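Local atomic coordinates of putative agmatine deiminase (PDB entry 2EWO), a protein that probably hydrolyses agmatine to N-carbamoylputrescine and ammonia, as a member of the Porphyromonas-type peptidyl-arginine deiminase family. Residues A[103-108]-A[362-367]; A[113-118]-A[148-153]. All blocks are in the same frame, centred on the assembly; numbering follows the deposited sequence.

Contact 1: A[103-108]-A[362-367]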
ATOM      1  N   PRO A 103      -9.267   9.774 -19.611  1.00 10.00           N
ATOM      2  CA  PRO A 103     -10.437  10.541 -20.035  1.00 10.00           C
ATOM      3  C   PRO A 103     -10.347  10.915 -21.504  1.00 10.00           C
ATOM      4  O   PRO A 103      -9.260  11.145 -22.033  1.00 10.00           O
ATOM      5  CB  PRO A 103     -10.371  11.768 -19.144  1.00 10.00           C
ATOM      6  CG  PRO A 103      -8.924  12.050 -19.140  1.00 10.00           C
ATOM      7  CD  PRO A 103      -8.306  10.651 -18.928  1.00 10.00           C
ATOM      8  N   THR A 104     -11.498  10.975 -22.157  1.00 11.39           N
ATOM      9  CA  THR A 104     -11.582  11.330 -23.566  1.00 10.00           C
ATOM     10  C   THR A 104     -12.205  12.709 -23.565  1.00 10.00           C
ATOM     11  O   THR A 104     -13.424  12.844 -23.580  1.00 10.00           O
ATOM     12  CB  THR A 104     -12.508  10.340 -24.332  1.00 10.00           C
ATOM     13  OG1 THR A 104     -11.986   9.009 -24.227  1.00 10.00           O
ATOM     14  CG2 THR A 104     -12.618  10.712 -25.792  1.00 10.00           C
ATOM     15  N   PHE A 105     -11.362  13.734 -23.536  1.00 10.00           N
ATOM     16  CA  PHE A 105     -11.833  15.120 -23.500  1.00 10.00           C
ATOM     17  C   PHE A 105     -12.805  15.569 -24.596  1.00 10.00           C
ATOM     18  O   PHE A 105     -12.989  14.905 -25.613  1.00 10.00           O
ATOM     19  CB  PHE A 105     -10.634  16.049 -23.474  1.00 10.00           C
ATOM     20  CG  PHE A 105      -9.681  15.744 -22.370  1.00 10.00           C
ATOM     21  CD1 PHE A 105      -8.655  14.826 -22.553  1.00 10.00           C
ATOM     22  CD2 PHE A 105      -9.804  16.369 -21.144  1.00 10.00           C
ATOM     23  CE1 PHE A 105      -7.755  14.534 -21.528  1.00 10.00           C
ATOM     24  CE2 PHE A 105      -8.912  16.086 -20.113  1.00 10.00           C
ATOM     25  CZ  PHE A 105      -7.883  15.164 -20.308  1.00 10.00           C
ATOM     26  N   LEU A 106     -13.444  16.705 -24.358  1.00 10.00           N
ATOM     27  CA  LEU A 106     -14.398  17.252 -25.299  1.00 10.00           C
ATOM     28  C   LEU A 106     -14.204  18.755 -25.340  1.00 12.88           C
ATOM     29  O   LEU A 106     -13.414  19.310 -24.575  1.00 14.72           O
ATOM     30  CB  LEU A 106     -15.831  16.932 -24.862  1.00 10.14           C
ATOM     31  CG  LEU A 106     -16.200  15.457 -24.671  1.00 10.14           C
ATOM     32  CD1 LEU A 106     -17.535  15.368 -23.976  1.00 10.14           C
ATOM     33  CD2 LEU A 106     -16.244  14.739 -26.011  1.00 10.60           C
ATOM     34  N   VAL A 107     -14.927  19.418 -26.229  1.00 10.00           N
ATOM     35  CA  VAL A 107     -14.817  20.858 -26.344  1.00 10.00           C
ATOM     36  C   VAL A 107     -16.079  21.402 -27.001  1.00 10.00           C
ATOM     37  O   VAL A 107     -16.694  20.738 -27.830  1.00 10.00           O
ATOM     38  CB  VAL A 107     -13.571  21.230 -27.161  1.00 10.83           C
ATOM     39  CG1 VAL A 107     -13.655  20.608 -28.539  1.00 10.83           C
ATOM     40  CG2 VAL A 107     -13.442  22.745 -27.238  1.00 10.83           C
ATOM     41  N   ASN A 108     -16.472  22.606 -26.606  1.00 10.00           N
ATOM     42  CA  ASN A 108     -17.669  23.239 -27.140  1.00 10.00           C
ATOM     43  C   ASN A 108     -17.305  24.329 -28.146  1.00 10.00           C
ATOM     44  O   ASN A 108     -18.170  25.040 -28.663  1.00 10.00           O
ATOM     45  CB  ASN A 108     -18.510  23.808 -25.983  1.00 11.63           C
ATOM     46  CG  ASN A 108     -17.750  24.837 -25.144  1.00 10.88           C
ATOM     47  OD1 ASN A 108     -16.558  24.690 -24.887  1.00 10.57           O
ATOM     48  ND2 ASN A 108     -18.449  25.868 -24.705  1.00 10.61           N
ATOM     49  N   ILE A 362      -0.086   4.475 -24.759  1.00 10.00           N
ATOM     50  CA  ILE A 362       0.429   4.930 -23.441  1.00 10.00           C
ATOM     51  C   ILE A 362       0.350   6.454 -23.234  1.00 10.00           C
ATOM     52  O   ILE A 362       0.897   6.997 -22.262  1.00 10.00           O
ATOM     53  CB  ILE A 362       1.898   4.543 -23.253  1.00 10.35           C
ATOM     54  CG1 ILE A 362       2.842   5.276 -24.207  1.00 10.00           C
ATOM     55  CG2 ILE A 362       2.157   3.053 -23.473  1.00 11.05           C
ATOM     56  CD1 ILE A 362       4.319   5.046 -23.880  1.00 10.00           C
ATOM     57  N   THR A 363      -0.322   7.145 -24.132  1.00 10.00           N
ATOM     58  CA  THR A 363      -0.490   8.606 -24.006  1.00 10.00           C
ATOM     59  C   THR A 363      -1.958   8.983 -24.146  1.00 10.00           C
ATOM     60  O   THR A 363      -2.799   8.152 -24.504  1.00 10.00           O
ATOM     61  CB  THR A 363       0.298   9.357 -25.081  1.00 10.07           C
ATOM     62  OG1 THR A 363      -0.131   8.951 -26.370  1.00 10.07           O
ATOM     63  CG2 THR A 363       1.806   9.120 -24.996  1.00 10.07           C
ATOM     64  N   GLN A 364      -2.202  10.235 -23.853  1.00 10.00           N
ATOM     65  CA  GLN A 364      -3.536  10.830 -23.913  1.00 10.00           C
ATOM     66  C   GLN A 364      -3.375  12.341 -23.875  1.00 10.00           C
ATOM     67  O   GLN A 364      -2.943  12.911 -22.867  1.00 10.00           O
ATOM     68  CB  GLN A 364      -4.360  10.355 -22.715  1.00 16.06           C
ATOM     69  CG  GLN A 364      -5.728  11.029 -22.622  1.00 15.52           C
ATOM     70  CD  GLN A 364      -6.615  10.737 -23.831  1.00 14.98           C
ATOM     71  OE1 GLN A 364      -6.903   9.574 -24.115  1.00 16.35           O
ATOM     72  NE2 GLN A 364      -7.071  11.730 -24.569  1.00 15.73           N
ATOM     73  N   GLN A 365      -3.716  12.969 -24.978  1.00 10.00           N
ATOM     74  CA  GLN A 365      -3.558  14.418 -25.101  1.00 10.00           C
ATOM     75  C   GLN A 365      -4.850  15.149 -24.733  1.00 10.00           C
ATOM     76  O   GLN A 365      -5.961  14.633 -24.936  1.00 10.00           O
ATOM     77  CB  GLN A 365      -3.131  14.776 -26.525  1.00 10.00           C
ATOM     78  CG  GLN A 365      -4.301  14.978 -27.482  1.00 10.00           C
ATOM     79  CD  GLN A 365      -5.096  13.696 -27.739  1.00 10.00           C
ATOM     80  OE1 GLN A 365      -4.594  12.600 -27.499  1.00 10.00           O
ATOM     81  NE2 GLN A 365      -6.324  13.771 -28.215  1.00 10.00           N
ATOM     82  N   GLN A 366      -4.618  16.332 -24.193  1.00 10.00           N
ATOM     83  CA  GLN A 366      -5.665  17.258 -23.745  1.00 10.00           C
ATOM     84  C   GLN A 366      -5.708  18.462 -24.698  1.00 10.82           C
ATOM     85  O   GLN A 366      -4.727  19.215 -24.813  1.00 10.69           O
ATOM     86  CB  GLN A 366      -5.344  17.709 -22.316  1.00 12.39           C
ATOM     87  CG  GLN A 366      -6.209  18.869 -21.827  1.00 12.47           C
ATOM     88  CD  GLN A 366      -5.633  19.548 -20.580  1.00 12.01           C
ATOM     89  OE1 GLN A 366      -6.186  20.540 -20.108  1.00 12.10           O
ATOM     90  NE2 GLN A 366      -4.538  19.071 -20.016  1.00 10.52           N
ATOM     91  N   PRO A 367      -6.819  18.681 -25.428  1.00 10.20           N
ATOM     92  CA  PRO A 367      -6.939  19.810 -26.358  1.00 10.20           C
ATOM     93  C   PRO A 367      -6.913  21.143 -25.632  1.00 10.20           C
ATOM     94  O   PRO A 367      -7.691  21.323 -24.649  1.00 11.03           O
ATOM     95  CB  PRO A 367      -8.302  19.626 -26.981  1.00 10.00           C
ATOM     96  CG  PRO A 367      -8.947  18.402 -26.348  1.00 10.00           C
ATOM     97  CD  PRO A 367      -7.995  17.810 -25.353  1.00 10.00           C
TER
HETATM   98  O   HOH W   1      -9.467   8.741 -26.015  1.00 10.03           O
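Phe-105 lays one face of its ring against Gln-366, whose CB stands over it 4.2 Å from the ring centroid and 18° off the normal, a CH-pi contact displaced toward the rim. A chi1 of -54° swings the ring over beside the backbone N, where its face meets that CB. Separately, Phe-105 CB packs on CD of Pro-367, 3.7 Å away. A phenylalanine suits this buried place because its flat face accepts the CH groups of Gln-366, while its CB packs on the proline ring. Gln-364 NE2 comes to the edge of the same ring, 4.0 Å from Phe-105 CD1.

The side chain of Gln-364 bends at chi2 (62°), which turns its amide back on its own strand, where NE2 donates to Gln-365 O at 3.1 Å. The amide oxygen, OE1, accepts a hydrogen bond from a water that also meets Thr-104 OG1, a polar link between segments that share no direct hydrogen bond. Thr-104 OG1 is itself hydrogen-bonded to NE1 of Trp-118, and Gln-365 OE1 to NH2 of Arg-99.

The two strands run nearly parallel, their axes 7.2 Å apart, yet belong to different sheets: 104-107 is hydrogen-bonded to strand 113-119 and 364-367 to strand 24-29, while helix 137-146 packs on Pro-103.

Contact 2: A[113-118]-A[148-153]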
ATOM      1  N   LEU A 113     -13.968  23.164 -21.516  1.00 14.14           N
ATOM      2  CA  LEU A 113     -13.378  21.839 -21.717  1.00 11.25           C
ATOM      3  C   LEU A 113     -14.108  20.816 -20.851  1.00 10.16           C
ATOM      4  O   LEU A 113     -14.064  20.886 -19.626  1.00 10.16           O
ATOM      5  CB  LEU A 113     -11.891  21.836 -21.344  1.00 10.00           C
ATOM      6  CG  LEU A 113     -11.211  20.454 -21.369  1.00 10.00           C
ATOM      7  CD1 LEU A 113     -11.128  19.941 -22.798  1.00 10.00           C
ATOM      8  CD2 LEU A 113      -9.820  20.542 -20.763  1.00 10.00           C
ATOM      9  N   ARG A 114     -14.771  19.868 -21.502  1.00 10.18           N
ATOM     10  CA  ARG A 114     -15.513  18.822 -20.822  1.00 10.00           C
ATOM     11  C   ARG A 114     -14.782  17.496 -21.028  1.00 10.00           C
ATOM     12  O   ARG A 114     -13.599  17.490 -21.354  1.00 10.40           O
ATOM     13  CB  ARG A 114     -16.903  18.739 -21.423  1.00 10.00           C
ATOM     14  CG  ARG A 114     -18.007  18.800 -20.427  1.00 10.00           C
ATOM     15  CD  ARG A 114     -18.561  20.188 -20.264  1.00 10.00           C
ATOM     16  NE  ARG A 114     -20.014  20.131 -20.375  1.00 10.00           N
ATOM     17  CZ  ARG A 114     -20.851  21.000 -19.821  1.00 10.00           C
ATOM     18  NH1 ARG A 114     -20.381  22.020 -19.109  1.00 10.00           N
ATOM     19  NH2 ARG A 114     -22.163  20.834 -19.969  1.00 10.00           N
ATOM     20  N   ALA A 115     -15.478  16.375 -20.844  1.00 14.44           N
ATOM     21  CA  ALA A 115     -14.875  15.046 -21.043  1.00 15.92           C
ATOM     22  C   ALA A 115     -15.883  13.906 -20.903  1.00 16.60           C
ATOM     23  O   ALA A 115     -16.948  14.070 -20.318  1.00 17.04           O
ATOM     24  CB  ALA A 115     -13.713  14.828 -20.070  1.00 10.00           C
ATOM     25  N   VAL A 116     -15.545  12.746 -21.449  1.00 10.00           N
ATOM     26  CA  VAL A 116     -16.433  11.598 -21.353  1.00 10.00           C
ATOM     27  C   VAL A 116     -15.657  10.452 -20.737  1.00 10.00           C
ATOM     28  O   VAL A 116     -14.687   9.969 -21.316  1.00 10.00           O
ATOM     29  CB  VAL A 116     -16.979  11.164 -22.736  1.00 26.08           C
ATOM     30  CG1 VAL A 116     -15.866  11.171 -23.756  1.00 26.81           C
ATOM     31  CG2 VAL A 116     -17.588   9.769 -22.644  1.00 26.26           C
ATOM     32  N   ASP A 117     -16.076  10.036 -19.548  1.00 16.53           N
ATOM     33  CA  ASP A 117     -15.413   8.940 -18.855  1.00 15.02           C
ATOM     34  C   ASP A 117     -16.171   7.647 -19.133  1.00 13.65           C
ATOM     35  O   ASP A 117     -17.341   7.512 -18.771  1.00 13.38           O
ATOM     36  CB  ASP A 117     -15.355   9.240 -17.350  1.00 10.67           C
ATOM     37  CG  ASP A 117     -14.753   8.103 -16.544  1.00 11.89           C
ATOM     38  OD1 ASP A 117     -14.045   7.249 -17.125  1.00 12.62           O
ATOM     39  OD2 ASP A 117     -14.980   8.075 -15.316  1.00 12.25           O
ATOM     40  N   TRP A 118     -15.503   6.709 -19.802  1.00 10.00           N
ATOM     41  CA  TRP A 118     -16.104   5.421 -20.143  1.00 10.00           C
ATOM     42  C   TRP A 118     -15.851   4.423 -19.019  1.00 10.00           C
ATOM     43  O   TRP A 118     -15.145   4.713 -18.048  1.00 10.00           O
ATOM     44  CB  TRP A 118     -15.507   4.858 -21.450  1.00 10.00           C
ATOM     45  CG  TRP A 118     -15.335   5.857 -22.595  1.00 10.00           C
ATOM     46  CD1 TRP A 118     -14.194   6.541 -22.928  1.00 10.00           C
ATOM     47  CD2 TRP A 118     -16.345   6.306 -23.511  1.00 10.00           C
ATOM     48  NE1 TRP A 118     -14.435   7.384 -23.983  1.00 10.00           N
ATOM     49  CE2 TRP A 118     -15.745   7.261 -24.360  1.00 10.00           C
ATOM     50  CE3 TRP A 118     -17.702   5.994 -23.697  1.00 10.00           C
ATOM     51  CZ2 TRP A 118     -16.455   7.909 -25.374  1.00 10.00           C
ATOM     52  CZ3 TRP A 118     -18.404   6.642 -24.708  1.00 10.00           C
ATOM     53  CH2 TRP A 118     -17.778   7.586 -25.529  1.00 10.00           C
ATOM     54  N   GLU A 148      -7.688  18.954 -13.111  1.00 10.00           N
ATOM     55  CA  GLU A 148      -7.648  19.783 -14.302  1.00 10.00           C
ATOM     56  C   GLU A 148      -8.835  20.734 -14.348  1.00 10.00           C
ATOM     57  O   GLU A 148      -8.885  21.633 -15.187  1.00 10.00           O
ATOM     58  CB  GLU A 148      -7.620  18.901 -15.550  1.00 42.87           C
ATOM     59  CG  GLU A 148      -7.188  19.618 -16.827  1.00 44.84           C
ATOM     60  CD  GLU A 148      -5.771  20.184 -16.757  1.00 45.09           C
ATOM     61  OE1 GLU A 148      -4.894  19.540 -16.134  1.00 44.63           O
ATOM     62  OE2 GLU A 148      -5.538  21.269 -17.342  1.00 44.60           O
ATOM     63  N   GLY A 149      -9.778  20.534 -13.434  1.00 26.45           N
ATOM     64  CA  GLY A 149     -10.949  21.386 -13.375  1.00 25.47           C
ATOM     65  C   GLY A 149     -11.817  21.250 -14.603  1.00 24.74           C
ATOM     66  O   GLY A 149     -12.132  22.240 -15.262  1.00 24.19           O
ATOM     67  N   VAL A 150     -12.213  20.020 -14.901  1.00 10.00           N
ATOM     68  CA  VAL A 150     -13.035  19.744 -16.064  1.00 10.00           C
ATOM     69  C   VAL A 150     -14.100  18.710 -15.746  1.00 10.00           C
ATOM     70  O   VAL A 150     -13.791  17.592 -15.326  1.00 10.00           O
ATOM     71  CB  VAL A 150     -12.150  19.256 -17.251  1.00 10.00           C
ATOM     72  CG1 VAL A 150     -11.024  18.391 -16.732  1.00 10.00           C
ATOM     73  CG2 VAL A 150     -12.981  18.484 -18.263  1.00 10.00           C
ATOM     74  N   ASP A 151     -15.357  19.098 -15.953  1.00 15.60           N
ATOM     75  CA  ASP A 151     -16.499  18.223 -15.694  1.00 15.99           C
ATOM     76  C   ASP A 151     -16.426  16.986 -16.591  1.00 15.25           C
ATOM     77  O   ASP A 151     -15.582  16.911 -17.479  1.00 17.43           O
ATOM     78  CB  ASP A 151     -17.805  18.993 -15.925  1.00 10.00           C
ATOM     79  CG  ASP A 151     -17.931  20.226 -15.014  1.00 10.03           C
ATOM     80  OD1 ASP A 151     -17.118  20.359 -14.073  1.00 10.03           O
ATOM     81  OD2 ASP A 151     -18.842  21.063 -15.231  1.00 10.10           O
ATOM     82  N   SER A 152     -17.293  16.008 -16.365  1.00 15.78           N
ATOM     83  CA  SER A 152     -17.243  14.811 -17.182  1.00 12.91           C
ATOM     84  C   SER A 152     -18.582  14.128 -17.282  1.00 12.18           C
ATOM     85  O   SER A 152     -19.455  14.328 -16.444  1.00 11.13           O
ATOM     86  CB  SER A 152     -16.228  13.828 -16.610  1.00 10.00           C
ATOM     87  OG  SER A 152     -16.619  13.423 -15.311  1.00 10.00           O
ATOM     88  N   TYR A 153     -18.726  13.324 -18.331  1.00 10.00           N
ATOM     89  CA  TYR A 153     -19.934  12.560 -18.589  1.00 10.00           C
ATOM     90  C   TYR A 153     -19.570  11.117 -18.306  1.00 10.00           C
ATOM     91  O   TYR A 153     -18.510  10.663 -18.737  1.00 10.00           O
ATOM     92  CB  TYR A 153     -20.354  12.668 -20.055  1.00 10.00           C
ATOM     93  CG  TYR A 153     -20.692  14.063 -20.527  1.00 10.00           C
ATOM     94  CD1 TYR A 153     -19.690  14.968 -20.895  1.00 10.00           C
ATOM     95  CD2 TYR A 153     -22.013  14.490 -20.574  1.00 10.00           C
ATOM     96  CE1 TYR A 153     -19.999  16.271 -21.290  1.00 10.00           C
ATOM     97  CE2 TYR A 153     -22.333  15.779 -20.963  1.00 10.00           C
ATOM     98  CZ  TYR A 153     -21.323  16.667 -21.311  1.00 10.00           C
ATOM     99  OH  TYR A 153     -21.661  17.965 -21.592  1.00 10.00           O
TER
HETATM  100  O   HOH W   2     -15.348  21.657 -17.195  1.00 10.03           O
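A beta-alpha-beta unit, strand 113-119, helix 137-146 and strand 152-155, brings these segments together as parallel neighbours in one sheet. Tyr-153 makes the bridge opposite Val-116: its N donates to Ala-115 O at 2.8 Å, and its O accepts from Asp-117 N. Thus one residue is held by both of its backbone polar groups between the two flanking residues of the other strand, the usual parallel pattern. CA-H...O contacts from Ser-152 to Ala-115 O and from Val-116 to Tyr-153 O supplement it. Toward the start of the pairing a water takes over, accepting from Asp-151 N at 2.8 Å and donating to Leu-113 O.

The side chain of Tyr-153, with CG beside its own backbone N (chi1 -62°), reaches back along the sheet to Arg-114. The NE of Arg-114 donates to Tyr-153 OH at 3.0 Å, a fairly straight bond (163°) with the oxygen almost in the guanidinium plane, although the ring is turned 52° from that plane. A long arginine bent at chi2 and chi3 can serve two partners: its NH2 forms a salt bridge with Asp-13. Asp-151 OD2, paired with Lys-3, lies 4.3 Å from Arg-114 NH1 but well out of the guanidinium plane, with no N-H aimed at it, so any attraction is probably a general one between charges.

Apolar side chains pack where the pairing begins: Val-150 CG2 is 4.1 Å from both Leu-113 CG and Ala-115 CB. The small Ala-115 and branched Val-150 suit their place under helix 137-146, which meets both through Cys-145, while strands 104-107 and 4-5 flank the pair.

Overall arrangement
From the N terminus, the chain passes through strand 104-107, turns, and runs back as strand 113-119, its antiparallel neighbour. It then crosses through helix 137-146 to strand 152-155, where contact 2 closes a short loop of 29 intervening residues. Much farther on, the chain returns with 362-367 and closes contact 1; 253 residues separate 103-108 from 362-367, so contact 2 is nested inside the larger loop. The centres lie about 9 Å apart, joined through the 104-107 and 113-119 strands. Contact 2 pairs the two inner strands of a four-stranded sheet; contact 1 packs an outermost strand of it against an outermost strand of another, bringing the C-terminal part of the chain to that sheet.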